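Local atomic coordinates of formate-dependent phosphoribosylglycinamide formyltransferase (Mycobacterium tuberculosis H37Rv, PDB entry 6KHR), a protein that belongs to the ATP-grasp superfamily of proteins. Residues 221-233 / 240-252. Residues are numbered along the deposited sequence; the frame is centred on the assembly and turned at random.
Sequences EIEFLVTMIVVCS and LIEFCAPIGHRDA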
loop_
_atom_site.group_PDB
_atom_site.type_symbol
_atom_site.label_atom_id
_atom_site.label_comp_id
_atom_site.label_asym_id
_atom_site.label_seq_id
_atom_site.Cartn_x
_atom_site.Cartn_y
_atom_site.Cartn_z
ATOM N N GLU A 221 -13.853 32.637 10.967
ATOM C CA GLU A 221 -13.098 31.894 11.961
ATOM C C GLU A 221 -13.179 30.404 11.654
ATOM O O GLU A 221 -14.235 29.888 11.273
ATOM C CB GLU A 221 -13.632 32.191 13.356
ATOM C CG GLU A 221 -12.734 31.708 14.464
ATOM C CD GLU A 221 -13.384 31.855 15.826
ATOM O OE1 GLU A 221 -14.634 31.802 15.889
ATOM O OE2 GLU A 221 -12.646 32.029 16.825
ATOM N N ILE A 222 -12.051 29.714 11.794
ATOM C CA ILE A 222 -11.949 28.308 11.434
ATOM C C ILE A 222 -11.245 27.553 12.551
ATOM O O ILE A 222 -10.220 28.004 13.070
ATOM C CB ILE A 222 -11.212 28.111 10.096
ATOM C CG1 ILE A 222 -11.960 28.837 8.988
ATOM C CG2 ILE A 222 -11.116 26.630 9.737
ATOM C CD1 ILE A 222 -11.170 28.966 7.733
ATOM N N GLU A 223 -11.822 26.423 12.940
ATOM C CA GLU A 223 -11.199 25.474 13.861
ATOM C C GLU A 223 -10.329 24.512 13.053
ATOM O O GLU A 223 -9.099 24.530 13.158
ATOM C CB GLU A 223 -12.295 24.725 14.618
ATOM C CG GLU A 223 -12.173 24.552 16.101
ATOM C CD GLU A 223 -13.436 23.905 16.662
ATOM O OE1 GLU A 223 -13.370 22.787 17.213
ATOM O OE2 GLU A 223 -14.514 24.511 16.530
ATOM N N PHE A 224 -10.961 23.678 12.230
ATOM C CA PHE A 224 -10.284 22.645 11.453
ATOM C C PHE A 224 -10.477 22.833 9.958
ATOM O O PHE A 224 -11.578 23.138 9.494
ATOM C CB PHE A 224 -10.804 21.232 11.759
ATOM C CG PHE A 224 -11.217 21.020 13.167
ATOM C CD1 PHE A 224 -10.301 21.127 14.196
ATOM C CD2 PHE A 224 -12.517 20.655 13.462
ATOM C CE1 PHE A 224 -10.679 20.900 15.498
ATOM C CE2 PHE A 224 -12.906 20.436 14.770
ATOM C CZ PHE A 224 -11.984 20.558 15.787
ATOM N N LEU A 225 -9.409 22.610 9.211
ATOM C CA LEU A 225 -9.535 22.160 7.842
ATOM C C LEU A 225 -9.757 20.650 7.843
ATOM O O LEU A 225 -9.148 19.909 8.622
ATOM C CB LEU A 225 -8.295 22.524 7.040
ATOM C CG LEU A 225 -7.990 24.017 7.155
ATOM C CD1 LEU A 225 -6.749 24.393 6.350
ATOM C CD2 LEU A 225 -9.188 24.887 6.780
ATOM N N VAL A 226 -10.652 20.196 6.977
ATOM C CA VAL A 226 -11.049 18.795 6.938
ATOM C C VAL A 226 -11.181 18.350 5.490
ATOM O O VAL A 226 -11.752 19.059 4.653
ATOM C CB VAL A 226 -12.357 18.567 7.724
ATOM C CG1 VAL A 226 -13.090 17.348 7.216
ATOM C CG2 VAL A 226 -12.035 18.405 9.204
ATOM N N THR A 227 -10.639 17.175 5.191
ATOM C CA THR A 227 -10.840 16.541 3.899
ATOM C C THR A 227 -11.853 15.400 4.032
ATOM O O THR A 227 -11.648 14.466 4.811
ATOM C CB THR A 227 -9.521 16.032 3.329
ATOM O OG1 THR A 227 -8.595 17.123 3.225
ATOM C CG2 THR A 227 -9.752 15.416 1.944
ATOM N N MET A 228 -12.952 15.505 3.278
ATOM C CA MET A 228 -13.949 14.441 3.146
ATOM C C MET A 228 -13.650 13.682 1.865
ATOM O O MET A 228 -13.777 14.239 0.768
ATOM C CB MET A 228 -15.365 15.001 3.098
ATOM C CG MET A 228 -15.766 15.817 4.292
ATOM S SD MET A 228 -16.131 14.747 5.692
ATOM C CE MET A 228 -17.301 13.646 4.864
ATOM N N ILE A 229 -13.213 12.434 2.004
ATOM C CA ILE A 229 -12.961 11.582 0.857
ATOM C C ILE A 229 -14.251 10.865 0.545
ATOM O O ILE A 229 -14.753 10.114 1.389
ATOM C CB ILE A 229 -11.854 10.557 1.121
ATOM C CG1 ILE A 229 -10.518 11.238 1.416
ATOM C CG2 ILE A 229 -11.729 9.645 -0.111
ATOM C CD1 ILE A 229 -9.916 11.888 0.234
ATOM N N VAL A 230 -14.771 11.087 -0.666
ATOM C CA VAL A 230 -15.988 10.446 -1.135
ATOM C C VAL A 230 -15.621 9.500 -2.269
ATOM O O VAL A 230 -14.840 9.848 -3.166
ATOM C CB VAL A 230 -17.028 11.480 -1.592
ATOM C CG1 VAL A 230 -18.264 10.769 -2.002
ATOM C CG2 VAL A 230 -17.315 12.472 -0.485
ATOM N N VAL A 231 -16.176 8.294 -2.211
ATOM C CA VAL A 231 -15.884 7.225 -3.151
ATOM C C VAL A 231 -17.177 6.864 -3.844
ATOM O O VAL A 231 -18.173 6.558 -3.178
ATOM C CB VAL A 231 -15.318 5.980 -2.442
ATOM C CG1 VAL A 231 -15.041 4.857 -3.467
ATOM C CG2 VAL A 231 -14.093 6.329 -1.593
ATOM N N CYS A 232 -17.155 6.870 -5.173
ATOM C CA CYS A 232 -18.292 6.464 -5.986
ATOM C C CYS A 232 -17.849 5.306 -6.863
ATOM O O CYS A 232 -16.969 5.463 -7.718
ATOM C CB CYS A 232 -18.794 7.631 -6.821
ATOM S SG CYS A 232 -19.191 9.017 -5.784
ATOM N N SER A 233 -18.445 4.140 -6.647
ATOM C CA SER A 233 -18.156 3.007 -7.500
ATOM C C SER A 233 -19.444 2.246 -7.749
ATOM O O SER A 233 -20.543 2.701 -7.424
ATOM C CB SER A 233 -17.082 2.101 -6.888
ATOM O OG SER A 233 -16.714 1.097 -7.818
ATOM N N LEU A 240 -22.534 2.623 -5.627
ATOM C CA LEU A 240 -22.155 2.813 -4.239
ATOM C C LEU A 240 -21.679 4.247 -4.055
ATOM O O LEU A 240 -20.991 4.794 -4.924
ATOM C CB LEU A 240 -21.035 1.859 -3.837
ATOM C CG LEU A 240 -21.253 0.351 -3.912
ATOM C CD1 LEU A 240 -19.991 -0.367 -3.478
ATOM C CD2 LEU A 240 -22.426 -0.055 -3.040
ATOM N N ILE A 241 -22.034 4.862 -2.927
ATOM C CA ILE A 241 -21.394 6.115 -2.536
ATOM C C ILE A 241 -20.997 6.028 -1.061
ATOM O O ILE A 241 -21.861 5.993 -0.179
ATOM C CB ILE A 241 -22.266 7.344 -2.810
ATOM C CG1 ILE A 241 -21.572 8.595 -2.272
ATOM C CG2 ILE A 241 -23.658 7.166 -2.244
ATOM C CD1 ILE A 241 -21.810 9.841 -3.125
ATOM N N GLU A 242 -19.688 5.990 -0.797
ATOM C CA GLU A 242 -19.122 5.802 0.527
ATOM C C GLU A 242 -18.399 7.060 0.972
ATOM O O GLU A 242 -17.825 7.788 0.157
ATOM C CB GLU A 242 -18.123 4.650 0.545
ATOM C CG GLU A 242 -18.616 3.377 -0.073
ATOM C CD GLU A 242 -19.180 2.446 0.955
ATOM O OE1 GLU A 242 -20.163 2.836 1.620
ATOM O OE2 GLU A 242 -18.630 1.338 1.113
ATOM N N PHE A 243 -18.392 7.288 2.285
ATOM C CA PHE A 243 -17.678 8.404 2.882
ATOM C C PHE A 243 -16.549 7.891 3.767
ATOM O O PHE A 243 -16.736 6.984 4.577
ATOM C CB PHE A 243 -18.622 9.286 3.693
ATOM C CG PHE A 243 -19.728 9.884 2.880
ATOM C CD1 PHE A 243 -20.894 9.184 2.653
ATOM C CD2 PHE A 243 -19.595 11.153 2.339
ATOM C CE1 PHE A 243 -21.915 9.733 1.897
ATOM C CE2 PHE A 243 -20.603 11.709 1.593
ATOM C CZ PHE A 243 -21.770 11.001 1.369
ATOM N N CYS A 244 -15.381 8.479 3.625
ATOM C CA CYS A 244 -14.365 8.123 4.587
ATOM C C CYS A 244 -14.600 8.886 5.892
ATOM O O CYS A 244 -15.455 9.769 5.973
ATOM C CB CYS A 244 -12.995 8.379 3.989
ATOM S SG CYS A 244 -12.685 7.189 2.652
ATOM N N ALA A 245 -13.888 8.482 6.943
ATOM C CA ALA A 245 -13.875 9.274 8.167
ATOM C C ALA A 245 -13.167 10.597 7.897
ATOM O O ALA A 245 -12.179 10.627 7.157
ATOM C CB ALA A 245 -13.183 8.530 9.321
ATOM N N PRO A 246 -13.654 11.699 8.467
ATOM C CA PRO A 246 -13.052 13.010 8.191
ATOM C C PRO A 246 -11.554 12.975 8.422
ATOM O O PRO A 246 -11.074 12.363 9.379
ATOM C CB PRO A 246 -13.745 13.942 9.193
ATOM C CG PRO A 246 -15.023 13.274 9.501
ATOM C CD PRO A 246 -14.745 11.786 9.450
ATOM N N ILE A 247 -10.811 13.636 7.538
ATOM C CA ILE A 247 -9.366 13.762 7.655
ATOM C C ILE A 247 -9.072 15.216 7.998
ATOM O O ILE A 247 -9.415 16.119 7.221
ATOM C CB ILE A 247 -8.657 13.317 6.367
ATOM C CG1 ILE A 247 -8.876 11.830 6.106
ATOM C CG2 ILE A 247 -7.137 13.579 6.420
ATOM C CD1 ILE A 247 -8.238 11.404 4.753
ATOM N N GLY A 248 -8.490 15.451 9.188
ATOM C CA GLY A 248 -8.034 16.783 9.562
ATOM C C GLY A 248 -6.634 17.043 9.026
ATOM O O GLY A 248 -5.801 16.138 8.957
ATOM N N HIS A 249 -6.373 18.290 8.637
ATOM C CA HIS A 249 -5.053 18.620 8.106
ATOM C C HIS A 249 -4.735 20.090 8.338
ATOM O O HIS A 249 -5.602 20.894 8.692
ATOM C CB HIS A 249 -4.921 18.268 6.616
ATOM C CG HIS A 249 -5.854 19.010 5.708
ATOM N ND1 HIS A 249 -5.544 20.237 5.154
ATOM C CD2 HIS A 249 -7.078 18.678 5.222
ATOM C CE1 HIS A 249 -6.540 20.631 4.380
ATOM N NE2 HIS A 249 -7.487 19.707 4.411
ATOM N N ARG A 250 -3.456 20.423 8.141
ATOM C CA ARG A 250 -2.923 21.751 8.429
ATOM C C ARG A 250 -1.459 21.831 8.009
ATOM O O ARG A 250 -0.753 20.818 7.944
ATOM C CB ARG A 250 -3.058 22.099 9.918
ATOM C CG ARG A 250 -1.903 21.648 10.780
ATOM C CD ARG A 250 -2.056 22.233 12.152
ATOM N NE ARG A 250 -1.142 21.586 13.076
ATOM C CZ ARG A 250 0.127 21.932 13.235
ATOM N NH1 ARG A 250 0.640 22.944 12.540
ATOM N NH2 ARG A 250 0.882 21.260 14.096
ATOM N N ASP A 251 -1.008 23.061 7.802
ATOM C CA ASP A 251 0.387 23.384 7.435
ATOM C C ASP A 251 1.227 23.322 8.702
ATOM O O ASP A 251 0.844 23.906 9.667
ATOM C CB ASP A 251 0.462 24.708 6.693
ATOM C CG ASP A 251 -0.032 24.572 5.272
ATOM O OD1 ASP A 251 0.105 23.484 4.712
ATOM O OD2 ASP A 251 -0.553 25.549 4.744
ATOM N N ALA A 252 2.357 22.640 8.638
ATOM C CA ALA A 252 3.178 22.448 9.838
ATOM C C ALA A 252 4.469 23.244 9.750
ATOM O O ALA A 252 4.786 23.754 8.685
ATOM C CB ALA A 252 3.458 20.991 9.999
#
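V231 and E242 face each other as a hydrogen-bonded pair of an antiparallel hairpin, V231 N donating to E242 O and E242 N to V231 O, each at 2.9 Å. S233 and L240 are joined in the same way, and T227 pairs with I247, where T227 N meets I247 O almost straight (166°). Between these regions the partnering slips by one, because the loop 244-246 holds one residue more than the 228-229 run facing it: C244 N still reaches I229 O, at 2.8 Å, while P246, lacking an N-H, lays CB against V226 CG1.

H249 illustrates how a side chain can lean back over its neighbouring strand. Its CB points to the same face of the sheet as those of L225 and T227, and CG stands between backbone N and carbonyl carbon (chi1 62°). ND1 and CE1 both lie near L225 CB, CE1 at 3.7 Å, and that carbon sits over one ring face in a CH-pi contact. CD2 approaches T227 OG1, and at the tip NE2 is hydrogen-bonded to E293 OE2, while E293 OE1 and S313 OG are both hydrogen-bonded to T227 OG1; one carboxylate thus holds both strands.

V230 presents CG2 to F243 CD2 at 3.9 Å and CG1 to I241 CD1, an apolar face covered by helix 267-284. In the ATP-grasp domain's large antiparallel sheet, strand 288-297 flanks 224-235 and strand 256-261 flanks 238-252, placing the hairpin in the interior.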